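Local coordinates for protein homoserine dehydrogenase (Thermoplasma acidophilum, PDB 3ING) that probably catalyses the NADPH-dependent reduction of aspartate semialdehyde to homoserine, a step on the routes to threonine and methionine, at residues 3-8 / 82-87; 17-22 / 311-316; 43-48 / 65-70; 105-110 / 130-135. All coordinates share one frame; numbering follows the deposited sequence. Where two conformers were deposited one is given.

Contact 1 of 4, residues 3-8 / 82-87; sequences KEIRII and AADLLV
With CG of Asp84 turned anti to its carbonyl carbon (chi1 -56°) and the Arg6 chain bent at chi3 (-59°), carboxylate and guanidinium meet where two parallel strands of the Rossmann-type sheet, 4-10 and 85-88, begin to pair. The grip is side-on: Arg6 NH2 lies 3.0 Å from Asp84 OD1 in a salt bridge, while NE reaches OD2. Both oxygens lie close to the guanidinium plane, yet the nitrogens come from above the carboxylate plane. Asp84 OD2 also takes the backbone N of Arg6 at 2.8 Å through its anti lone pair, and a water joins it to Glu4 O. A leucine in place of Arg6 would probably leave the Asp84 carboxylate without its charged mate and freer to turn. Beyond this pair, regular parallel pairing takes over: Ile8 N donates to Leu85 O at 2.9 Å, and Val87 N to Ile8 O at 2.8 Å. Ile7 and Leu85 lie side by side on the face covered by helix 306-321, whereas Ile8 and Leu86 occupy the other. On the helix-covered face, the methyls Ile5 CD1 and Leu85 CD1 press together at 3.5 Å, closer than two methyl carbons normally sit.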
# COMPACT_ATOMS: atom_id res chain seq x y z
N LYS A 3 17.22 9.57 -14.72
CA LYS A 3 16.75 10.62 -15.67
C LYS A 3 15.68 10.10 -16.64
O LYS A 3 14.70 10.79 -16.89
CB LYS A 3 17.93 11.20 -16.47
N GLU A 4 15.84 8.88 -17.15
CA GLU A 4 14.97 8.41 -18.22
C GLU A 4 14.84 6.89 -18.31
O GLU A 4 15.84 6.17 -18.19
CB GLU A 4 15.56 8.91 -19.53
CG GLU A 4 14.65 8.80 -20.72
CD GLU A 4 15.40 8.94 -22.04
OE1 GLU A 4 16.35 8.14 -22.30
OE2 GLU A 4 15.02 9.83 -22.83
N ILE A 5 13.63 6.39 -18.53
CA ILE A 5 13.46 4.95 -18.75
C ILE A 5 12.82 4.77 -20.11
O ILE A 5 11.87 5.46 -20.46
CB ILE A 5 12.70 4.21 -17.58
CG1 ILE A 5 12.81 2.68 -17.79
CG2 ILE A 5 11.28 4.64 -17.47
CD1 ILE A 5 12.26 1.79 -16.64
N ARG A 6 13.38 3.86 -20.89
CA ARG A 6 12.92 3.60 -22.23
C ARG A 6 12.07 2.35 -22.21
O ARG A 6 12.52 1.30 -21.71
CB ARG A 6 14.10 3.40 -23.15
CG ARG A 6 15.04 4.65 -23.30
CD ARG A 6 16.39 4.25 -23.87
NE ARG A 6 17.05 3.27 -22.99
CZ ARG A 6 18.18 2.62 -23.28
NH1 ARG A 6 18.83 2.85 -24.42
NH2 ARG A 6 18.66 1.75 -22.42
N ILE A 7 10.84 2.45 -22.73
CA ILE A 7 9.93 1.29 -22.74
C ILE A 7 9.42 0.95 -24.14
O ILE A 7 9.44 1.78 -25.10
CB ILE A 7 8.73 1.46 -21.76
CG1 ILE A 7 7.57 2.26 -22.43
CG2 ILE A 7 9.23 2.05 -20.43
CD1 ILE A 7 6.38 2.43 -21.62
N ILE A 8 9.01 -0.30 -24.25
CA ILE A 8 8.33 -0.81 -25.42
C ILE A 8 6.96 -1.24 -24.92
O ILE A 8 6.86 -1.96 -23.93
CB ILE A 8 9.07 -1.99 -26.06
CG1 ILE A 8 10.34 -1.50 -26.80
CG2 ILE A 8 8.15 -2.71 -27.01
CD1 ILE A 8 11.37 -2.63 -27.10
N ALA A 82 17.00 0.14 -28.40
CA ALA A 82 17.42 -0.12 -27.04
C ALA A 82 16.32 0.37 -26.10
O ALA A 82 15.88 1.50 -26.21
CB ALA A 82 18.73 0.62 -26.76
N ALA A 83 15.92 -0.49 -25.16
CA ALA A 83 14.89 -0.20 -24.17
C ALA A 83 15.28 -0.87 -22.86
O ALA A 83 16.05 -1.82 -22.84
CB ALA A 83 13.54 -0.71 -24.64
N ASP A 84 14.70 -0.39 -21.77
CA ASP A 84 14.94 -0.97 -20.45
C ASP A 84 13.83 -1.95 -20.03
O ASP A 84 14.05 -2.81 -19.18
CB ASP A 84 14.94 0.18 -19.49
CG ASP A 84 15.98 1.23 -19.89
OD1 ASP A 84 17.17 0.85 -19.93
OD2 ASP A 84 15.61 2.38 -20.21
N LEU A 85 12.66 -1.80 -20.63
CA LEU A 85 11.47 -2.46 -20.14
C LEU A 85 10.44 -2.71 -21.22
O LEU A 85 10.21 -1.85 -22.08
CB LEU A 85 10.92 -1.53 -19.05
CG LEU A 85 9.79 -1.75 -18.08
CD1 LEU A 85 10.06 -0.92 -16.78
CD2 LEU A 85 8.51 -1.35 -18.73
N LEU A 86 9.84 -3.90 -21.21
CA LEU A 86 8.72 -4.24 -22.08
C LEU A 86 7.44 -4.24 -21.24
O LEU A 86 7.43 -4.76 -20.12
CB LEU A 86 8.88 -5.62 -22.72
CG LEU A 86 7.60 -6.12 -23.43
CD1 LEU A 86 7.53 -5.68 -24.90
CD2 LEU A 86 7.49 -7.62 -23.30
N VAL A 87 6.39 -3.63 -21.78
CA VAL A 87 5.10 -3.57 -21.11
C VAL A 87 4.09 -4.37 -21.95
O VAL A 87 3.91 -4.12 -23.15
CB VAL A 87 4.63 -2.13 -20.95
CG1 VAL A 87 3.26 -2.10 -20.18
CG2 VAL A 87 5.71 -1.27 -20.28
O HOH W 1 17.45 4.45 -19.65

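Contact 2 of 4, residues 17-22 / 311-316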
# COMPACT_ATOMS: atom_id res chain seq x y z
N LEU A 17 -3.77 2.21 -24.24
CA LEU A 17 -3.86 3.62 -24.67
C LEU A 17 -3.83 4.54 -23.44
O LEU A 17 -3.23 5.59 -23.48
CB LEU A 17 -5.08 3.86 -25.53
CG LEU A 17 -5.10 5.11 -26.40
CD1 LEU A 17 -3.85 5.23 -27.29
CD2 LEU A 17 -6.39 5.14 -27.25
N ASN A 18 -4.44 4.12 -22.33
CA ASN A 18 -4.39 4.89 -21.08
C ASN A 18 -2.99 4.91 -20.48
O ASN A 18 -2.62 5.84 -19.77
CB ASN A 18 -5.41 4.35 -20.06
CG ASN A 18 -6.81 4.89 -20.29
OD1 ASN A 18 -6.96 6.07 -20.55
ND2 ASN A 18 -7.82 4.02 -20.23
N VAL A 19 -2.22 3.85 -20.74
CA VAL A 19 -0.84 3.85 -20.29
C VAL A 19 -0.06 4.98 -20.99
O VAL A 19 0.66 5.77 -20.34
CB VAL A 19 -0.16 2.46 -20.49
CG1 VAL A 19 1.34 2.60 -20.41
CG2 VAL A 19 -0.68 1.41 -19.42
N LEU A 20 -0.28 5.13 -22.29
CA LEU A 20 0.32 6.22 -23.03
C LEU A 20 -0.18 7.57 -22.52
O LEU A 20 0.59 8.51 -22.36
CB LEU A 20 -0.01 6.08 -24.53
CG LEU A 20 0.65 4.95 -25.31
CD1 LEU A 20 0.31 5.02 -26.80
CD2 LEU A 20 2.16 4.96 -25.12
N ARG A 21 -1.47 7.68 -22.25
CA ARG A 21 -2.01 8.96 -21.76
C ARG A 21 -1.34 9.35 -20.45
O ARG A 21 -0.92 10.51 -20.30
CB ARG A 21 -3.52 8.88 -21.54
CG ARG A 21 -4.36 8.83 -22.84
CD ARG A 21 -5.87 8.83 -22.59
NE ARG A 21 -6.60 8.66 -23.84
CZ ARG A 21 -7.28 7.58 -24.21
NH1 ARG A 21 -7.39 6.52 -23.43
NH2 ARG A 21 -7.91 7.58 -25.38
N ILE A 22 -1.22 8.40 -19.53
CA ILE A 22 -0.60 8.67 -18.22
C ILE A 22 0.86 9.03 -18.36
O ILE A 22 1.32 9.99 -17.76
CB ILE A 22 -0.81 7.49 -17.23
CG1 ILE A 22 -2.31 7.42 -16.88
CG2 ILE A 22 0.02 7.66 -15.93
CD1 ILE A 22 -2.75 6.23 -16.06
N GLY A 311 -2.69 3.12 -14.45
CA GLY A 311 -1.91 3.79 -13.42
C GLY A 311 -1.09 2.79 -12.63
O GLY A 311 0.03 3.08 -12.27
N ALA A 312 -1.62 1.59 -12.45
CA ALA A 312 -0.90 0.48 -11.79
C ALA A 312 0.27 0.02 -12.63
O ALA A 312 1.40 -0.16 -12.14
CB ALA A 312 -1.90 -0.71 -11.51
N VAL A 313 0.05 -0.10 -13.94
CA VAL A 313 1.14 -0.39 -14.88
C VAL A 313 2.25 0.67 -14.79
O VAL A 313 3.44 0.32 -14.74
CB VAL A 313 0.64 -0.54 -16.36
CG1 VAL A 313 1.79 -0.73 -17.32
CG2 VAL A 313 -0.43 -1.68 -16.48
N VAL A 314 1.88 1.95 -14.74
CA VAL A 314 2.91 3.00 -14.75
C VAL A 314 3.62 3.04 -13.39
O VAL A 314 4.81 3.33 -13.33
CB VAL A 314 2.39 4.38 -15.22
CG1 VAL A 314 3.48 5.46 -15.08
CG2 VAL A 314 1.92 4.30 -16.67
N ASN A 315 2.91 2.71 -12.31
CA ASN A 315 3.57 2.57 -11.00
C ASN A 315 4.65 1.50 -11.08
O ASN A 315 5.77 1.70 -10.62
CB ASN A 315 2.59 2.24 -9.89
CG ASN A 315 3.23 2.35 -8.53
OD1 ASN A 315 3.56 1.34 -7.88
ND2 ASN A 315 3.50 3.59 -8.14
N ASP A 316 4.33 0.36 -11.71
CA ASP A 316 5.31 -0.71 -11.90
C ASP A 316 6.52 -0.21 -12.70
O ASP A 316 7.67 -0.54 -12.36
CB ASP A 316 4.72 -1.94 -12.56
CG ASP A 316 4.02 -2.90 -11.58
OD1 ASP A 316 4.25 -2.82 -10.34
OD2 ASP A 316 3.31 -3.79 -12.09
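Helix 14-29, which carries part of the glycine-rich motif of the dinucleotide-binding domain, meets the C-terminal helix 306-321 through Val19 and Ile22 on one side and Gly311, Val313 and Val314 on the other. The local axes approach to 9.2 Å and cross at -59°; the side chains that meet are all apolar, and no hydrogen bond joins the segments. Val19 uses both branches: CG2 lies 3.9 Å from Val313 CB, the two side chains meeting at about a right angle, and CG1 faces Val314 CG2 at 4.1 Å. Ile22 is split likewise. Ile22 CG2, placed anti to the backbone N by chi1 (-68° for CG1), lies 3.9 Å from Val314 CG2, and the Ile22 and Val314 side chains run antiparallel alongside each other. The longer branch carries Ile22 CD1 to the backbone of Gly311, 3.5 Å from Gly311 N. In the Rossmann-type fold the first helix directs its N-terminus at the cofactor; Val19 lies one turn on from Val15 and Gly16, at the end of the probable GxGxxG motif. An alanine at Ile22 is likely to open a gap over Gly311 and strip Val314 CG2 of one of its two methyl partners. Pro161 of the second subunit packs on both Ile22 and Val314, so the dimer interface borders this junction. Toward the sheet, Val313 rests on Val114 of strand 112-115 and on Ala116.

Contact 3 of 4, residues 43-48 / 65-70. With NDP (NADPH dihydro-nicotinamide-adenine-dinucleotide phosphate), chain C.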
# COMPACT_ATOMS: atom_id res chain seq x y z
N SER A 43 -2.64 -4.89 -32.73
CA SER A 43 -2.60 -6.20 -33.38
C SER A 43 -2.14 -6.12 -34.82
O SER A 43 -1.62 -7.10 -35.35
CB SER A 43 -3.96 -6.88 -33.33
OG SER A 43 -4.93 -6.10 -34.01
N ARG A 44 -2.31 -4.96 -35.44
CA ARG A 44 -2.01 -4.81 -36.87
C ARG A 44 -0.84 -3.92 -37.24
O ARG A 44 -0.30 -4.08 -38.32
CB ARG A 44 -3.23 -4.23 -37.55
CG ARG A 44 -4.45 -5.12 -37.51
CD ARG A 44 -5.61 -4.42 -38.21
NE ARG A 44 -6.20 -3.36 -37.39
CZ ARG A 44 -7.04 -2.42 -37.84
NH1 ARG A 44 -7.43 -2.37 -39.11
NH2 ARG A 44 -7.50 -1.50 -36.99
N SER A 45 -0.49 -2.96 -36.39
CA SER A 45 0.53 -1.93 -36.74
C SER A 45 1.49 -1.63 -35.58
O SER A 45 1.30 -2.07 -34.43
CB SER A 45 -0.15 -0.61 -37.16
OG SER A 45 -0.93 -0.04 -36.10
N TYR A 46 2.55 -0.91 -35.89
CA TYR A 46 3.49 -0.49 -34.85
C TYR A 46 4.24 0.76 -35.24
O TYR A 46 4.22 1.19 -36.41
CB TYR A 46 4.49 -1.61 -34.52
CG TYR A 46 5.59 -1.78 -35.54
CD1 TYR A 46 5.37 -2.46 -36.72
CD2 TYR A 46 6.87 -1.29 -35.30
CE1 TYR A 46 6.34 -2.63 -37.66
CE2 TYR A 46 7.89 -1.47 -36.24
CZ TYR A 46 7.60 -2.13 -37.42
OH TYR A 46 8.55 -2.35 -38.37
N ALA A 47 4.86 1.35 -34.23
CA ALA A 47 5.78 2.48 -34.39
C ALA A 47 7.01 2.15 -33.58
O ALA A 47 6.93 1.56 -32.50
CB ALA A 47 5.15 3.77 -33.86
N SER A 48 8.16 2.55 -34.09
CA SER A 48 9.45 2.27 -33.44
C SER A 48 10.36 3.42 -33.75
O SER A 48 10.29 3.95 -34.86
CB SER A 48 10.04 0.97 -33.99
OG SER A 48 11.32 0.70 -33.43
N GLY A 65 -8.21 4.06 -35.31
CA GLY A 65 -8.23 2.70 -34.78
C GLY A 65 -6.93 1.95 -34.98
O GLY A 65 -6.84 0.76 -34.65
N ARG A 66 -5.89 2.64 -35.47
CA ARG A 66 -4.58 2.01 -35.68
C ARG A 66 -3.44 2.88 -35.17
O ARG A 66 -3.52 4.10 -35.17
CB ARG A 66 -4.32 1.73 -37.14
CG ARG A 66 -5.12 0.62 -37.68
CD ARG A 66 -4.81 0.40 -39.15
NE ARG A 66 -4.63 1.66 -39.90
CZ ARG A 66 -5.61 2.47 -40.33
NH1 ARG A 66 -6.90 2.22 -40.07
NH2 ARG A 66 -5.29 3.56 -41.00
N ILE A 67 -2.37 2.23 -34.73
CA ILE A 67 -1.20 2.92 -34.23
C ILE A 67 -0.48 3.61 -35.35
O ILE A 67 0.02 4.73 -35.19
CB ILE A 67 -0.23 1.95 -33.55
CG1 ILE A 67 -0.84 1.53 -32.21
CG2 ILE A 67 1.19 2.59 -33.38
CD1 ILE A 67 -0.89 2.66 -31.21
N SER A 68 -0.39 2.92 -36.47
CA SER A 68 0.29 3.45 -37.62
C SER A 68 -0.16 2.71 -38.85
O SER A 68 -0.99 1.80 -38.77
CB SER A 68 1.79 3.24 -37.49
OG SER A 68 2.16 1.94 -37.92
N ASP A 69 0.43 3.07 -39.98
CA ASP A 69 0.10 2.41 -41.23
C ASP A 69 1.28 1.56 -41.65
O ASP A 69 1.57 1.44 -42.82
CB ASP A 69 -0.27 3.46 -42.28
CG ASP A 69 -1.56 4.22 -41.91
OD1 ASP A 69 -2.66 3.71 -42.27
OD2 ASP A 69 -1.47 5.31 -41.27
N ARG A 70 1.91 0.96 -40.64
CA ARG A 70 3.11 0.13 -40.77
C ARG A 70 2.89 -1.24 -40.09
O ARG A 70 2.90 -1.37 -38.84
CB ARG A 70 4.24 0.91 -40.11
CG ARG A 70 5.58 0.28 -40.02
CD ARG A 70 6.55 1.43 -39.78
NE ARG A 70 7.72 1.09 -38.98
CZ ARG A 70 8.85 0.57 -39.44
NH1 ARG A 70 8.99 0.28 -40.74
NH2 ARG A 70 9.84 0.34 -38.59
PA NDP C . -8.06 -4.67 -25.41
O1A NDP C . -8.86 -3.44 -25.28
O2A NDP C . -8.65 -5.78 -26.19
O5B NDP C . -6.63 -4.34 -26.07
C5B NDP C . -5.66 -5.30 -26.45
C4B NDP C . -4.56 -4.64 -27.27
O4B NDP C . -3.63 -5.59 -27.74
C3B NDP C . -5.11 -4.00 -28.55
O3B NDP C . -4.27 -2.94 -28.99
C2B NDP C . -5.06 -5.12 -29.53
O2B NDP C . -5.02 -4.72 -30.87
C1B NDP C . -3.73 -5.72 -29.15
N9A NDP C . -3.55 -7.12 -29.51
C8A NDP C . -4.45 -8.14 -29.61
N7A NDP C . -3.76 -9.28 -29.91
C5A NDP C . -2.46 -8.97 -30.00
C6A NDP C . -1.37 -9.77 -30.30
N6A NDP C . -1.47 -11.09 -30.25
N1A NDP C . -0.17 -9.14 -30.30
C2A NDP C . -0.01 -7.79 -30.07
N3A NDP C . -1.09 -6.98 -29.76
C4A NDP C . -2.30 -7.62 -29.74
O3 NDP C . -7.66 -5.21 -23.94
PN NDP C . -7.57 -4.34 -22.60
O1N NDP C . -8.95 -4.15 -22.05
O2N NDP C . -6.72 -3.15 -22.90
O5D NDP C . -6.79 -5.33 -21.57
C5D NDP C . -5.41 -5.55 -21.88
C4D NDP C . -4.83 -6.52 -20.86
O4D NDP C . -4.96 -5.93 -19.58
C3D NDP C . -5.55 -7.83 -20.77
O3D NDP C . -4.66 -8.96 -20.70
C2D NDP C . -6.42 -7.71 -19.54
O2D NDP C . -6.69 -8.95 -18.93
C1D NDP C . -5.55 -6.83 -18.66
N1N NDP C . -6.29 -6.14 -17.62
C2N NDP C . -7.34 -5.32 -17.96
C3N NDP C . -8.19 -4.78 -17.02
C7N NDP C . -9.21 -3.79 -17.45
O7N NDP C . -9.48 -2.77 -16.57
N7N NDP C . -9.74 -3.80 -18.67
C4N NDP C . -7.82 -4.76 -15.54
C5N NDP C . -6.63 -5.65 -15.28
C6N NDP C . -5.92 -6.27 -16.30
P2B NDP C . -6.09 -3.73 -31.53
O1X NDP C . -5.70 -3.85 -32.98
O2X NDP C . -6.09 -2.32 -30.88
O3X NDP C . -7.41 -4.39 -31.25
O HOH W 2 -5.37 -2.17 -35.07
O HOH W 3 7.78 3.63 -36.74
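Ser45 and Tyr46 take hydrogen bonds from, or give them to, the loop 65-70, beside the cofactor-phosphate pocket of the Rossmann-type domain, where strand 46-48 forms an edge of the sheet. Among the hydrogen bonds, Ser45 OG sits between two successive amides: Ser68 N donates to it at 3.0 Å with a 154° angle, and Ile67 N only weakly. The hydroxyl can face them because chi1 (63°) sets OG between the backbone N and the carbonyl carbon. Tyr46 N donates to Arg70 O at 3.0 Å. Tyr46 O accepts from Ser68 OG at 2.7 Å, the donor standing above the carbonyl plane, and the same OG accepts from Arg70 N in an ST turn.

The 2'-phosphate of NADPH is met by Ser43 and, through a water, by Arg44. Ser43 OG donates to NDP O1X at 2.6 Å, and the Ser43 amide reaches both O1X and O2B. The water bridges Arg44 NE and O1X.

Other close approaches are not hydrogen bonds. Arg66 CG lies 3.3 Å from Arg44 NH2, over one face of that guanidinium, whose plane stands 80° from the Arg66 guanidinium. Tyr46 OH sits over a face of the Arg70 guanidinium, to one side of its centre and 3.0 Å from Arg70 NH2, where the angle is too poor for a hydrogen bond.

Contact 4 of 4, residues 105-110 / 130-135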
# COMPACT_ATOMS: atom_id res chain seq x y z
N MSE A 105 11.97 -13.35 -24.69
CA MSE A 105 12.64 -12.50 -25.66
C MSE A 105 13.09 -11.18 -25.02
O MSE A 105 14.25 -10.74 -25.21
CB MSE A 105 11.72 -12.17 -26.82
CG MSE A 105 12.35 -11.21 -27.84
SE MSE A 105 11.11 -10.82 -29.30
CE MSE A 105 10.83 -12.63 -29.84
N ALA A 106 12.19 -10.55 -24.27
CA ALA A 106 12.51 -9.32 -23.56
C ALA A 106 13.70 -9.50 -22.62
O ALA A 106 14.66 -8.72 -22.68
CB ALA A 106 11.30 -8.80 -22.79
N PHE A 107 13.64 -10.51 -21.76
CA PHE A 107 14.68 -10.76 -20.77
C PHE A 107 16.02 -10.98 -21.42
O PHE A 107 17.04 -10.50 -20.92
CB PHE A 107 14.40 -11.99 -19.91
CG PHE A 107 13.17 -11.91 -19.07
CD1 PHE A 107 12.78 -10.73 -18.45
CD2 PHE A 107 12.46 -13.06 -18.81
CE1 PHE A 107 11.66 -10.69 -17.65
CE2 PHE A 107 11.36 -13.05 -18.02
CZ PHE A 107 10.94 -11.86 -17.43
N GLU A 108 16.02 -11.77 -22.50
CA GLU A 108 17.25 -12.08 -23.19
C GLU A 108 17.78 -10.86 -23.90
O GLU A 108 18.95 -10.80 -24.21
CB GLU A 108 17.05 -13.21 -24.21
CG GLU A 108 16.71 -14.54 -23.53
CD GLU A 108 16.47 -15.70 -24.48
OE1 GLU A 108 16.29 -15.49 -25.69
OE2 GLU A 108 16.43 -16.84 -23.97
N SER A 109 16.91 -9.89 -24.20
CA SER A 109 17.32 -8.67 -24.85
C SER A 109 17.75 -7.61 -23.86
O SER A 109 17.90 -6.46 -24.25
CB SER A 109 16.15 -8.09 -25.65
OG SER A 109 15.80 -8.92 -26.74
N GLY A 110 17.88 -7.94 -22.58
CA GLY A 110 18.33 -6.97 -21.59
C GLY A 110 17.24 -6.11 -20.97
O GLY A 110 17.53 -5.06 -20.37
N ASP A 130 12.05 -18.74 -14.37
CA ASP A 130 13.33 -19.33 -14.72
C ASP A 130 14.08 -18.44 -15.71
O ASP A 130 15.27 -18.21 -15.57
CB ASP A 130 13.10 -20.68 -15.34
CG ASP A 130 14.38 -21.40 -15.65
OD1 ASP A 130 15.37 -21.20 -14.91
OD2 ASP A 130 14.38 -22.16 -16.63
N SER A 131 13.38 -17.96 -16.73
CA SER A 131 14.03 -17.11 -17.73
C SER A 131 14.43 -15.78 -17.06
O SER A 131 15.50 -15.22 -17.34
CB SER A 131 13.08 -16.92 -18.92
OG SER A 131 13.65 -16.09 -19.92
N ALA A 132 13.57 -15.26 -16.18
CA ALA A 132 13.90 -14.02 -15.46
C ALA A 132 15.21 -14.23 -14.64
O ALA A 132 16.15 -13.43 -14.70
CB ALA A 132 12.74 -13.61 -14.54
N ASN A 133 15.22 -15.31 -13.87
CA ASN A 133 16.38 -15.67 -13.07
C ASN A 133 17.64 -15.80 -13.92
O ASN A 133 18.64 -15.14 -13.66
CB ASN A 133 16.15 -16.98 -12.32
CG ASN A 133 17.35 -17.38 -11.48
OD1 ASN A 133 17.68 -16.71 -10.49
ND2 ASN A 133 18.02 -18.46 -11.87
N GLN A 134 17.57 -16.61 -14.97
CA GLN A 134 18.73 -16.91 -15.80
C GLN A 134 19.31 -15.66 -16.44
O GLN A 134 20.48 -15.60 -16.79
CB GLN A 134 18.34 -17.91 -16.90
CG GLN A 134 18.23 -19.36 -16.41
CD GLN A 134 17.66 -20.30 -17.48
OE1 GLN A 134 17.60 -19.95 -18.67
NE2 GLN A 134 17.22 -21.50 -17.07
N ASN A 135 18.46 -14.67 -16.68
CA ASN A 135 18.91 -13.46 -17.34
C ASN A 135 19.11 -12.33 -16.38
O ASN A 135 19.48 -11.24 -16.79
CB ASN A 135 17.91 -13.08 -18.44
CG ASN A 135 17.97 -14.01 -19.61
OD1 ASN A 135 18.87 -13.91 -20.45
ND2 ASN A 135 16.96 -14.88 -19.73
O HOH W 4 15.94 -17.33 -21.17
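The Phe107 ring meets helix 119-135 with both a face and an edge. Over the face stands Ala132, whose CA lies 4.0 Å from the ring centroid and 21° off the normal, a CH-pi contact. Its methyl CB adds apolar contact 3.8 Å from Phe107 CE2. At the edge, in the plane of the ring, Ser131 OG comes to 3.4 Å from Phe107 CD2. The ring reaches these partners because CG is anti to the carbonyl carbon, beside the backbone N (chi1 -63°).

Nearer the backbone, Asn135 CB lies 3.7 Å from Phe107 O, and the amide of Asn135 passes beside Glu108, its OD1 being 3.8 Å from Glu108 CG. The planes of this amide and the Glu108 carboxylate are 60° apart.

The next shell fixes these groups. Asn135 ND2 turns back to donate to Ser131 O at 2.8 Å, and the backbone N of Asn135 reaches the same oxygen from the opposite face of its plane, so the amide is held against its own helix. No direct hydrogen bond joins the segments; instead one water, whose oxygen is 2.9 Å from Glu108 OE2, also bonds Ser131 OG and Asn135 ND2. Glu108 OE2 has a second partner in Arg104, one turn earlier, with which it forms a salt bridge.

Helix 97-108 then ends in a Schellman motif with Gly110 at C-prime, before strand 112-115. Phe107 also packs on Val113 of that strand and on Lys137, which places the ring between helices 97-108 and 119-135 and the sheet.

Overall arrangement
Contacts 1, 3 and 4 lie in the NADP-binding part of the chain, and contact 2 ties it to the C-terminal helix 306-321. Contact 1 pairs two strands inside the six-stranded sheet, whereas contact 3 involves its edge strand 46-48, with centres about 19 Å apart. Contact 2 touches contact 1 through Val87 and Val313, their centres about 13 Å apart; contact 4 touches it through Leu86 and Ala106, at about 15 Å. Along the chain, contact 3 is nested within contact 1, contact 4 follows, contact 2 spans contacts 3 and 4, and contacts 1 and 2 interleave. Of the four, contact 3 carries a cofactor-binding residue, bonding the adenosine 2'-phosphate of NADPH.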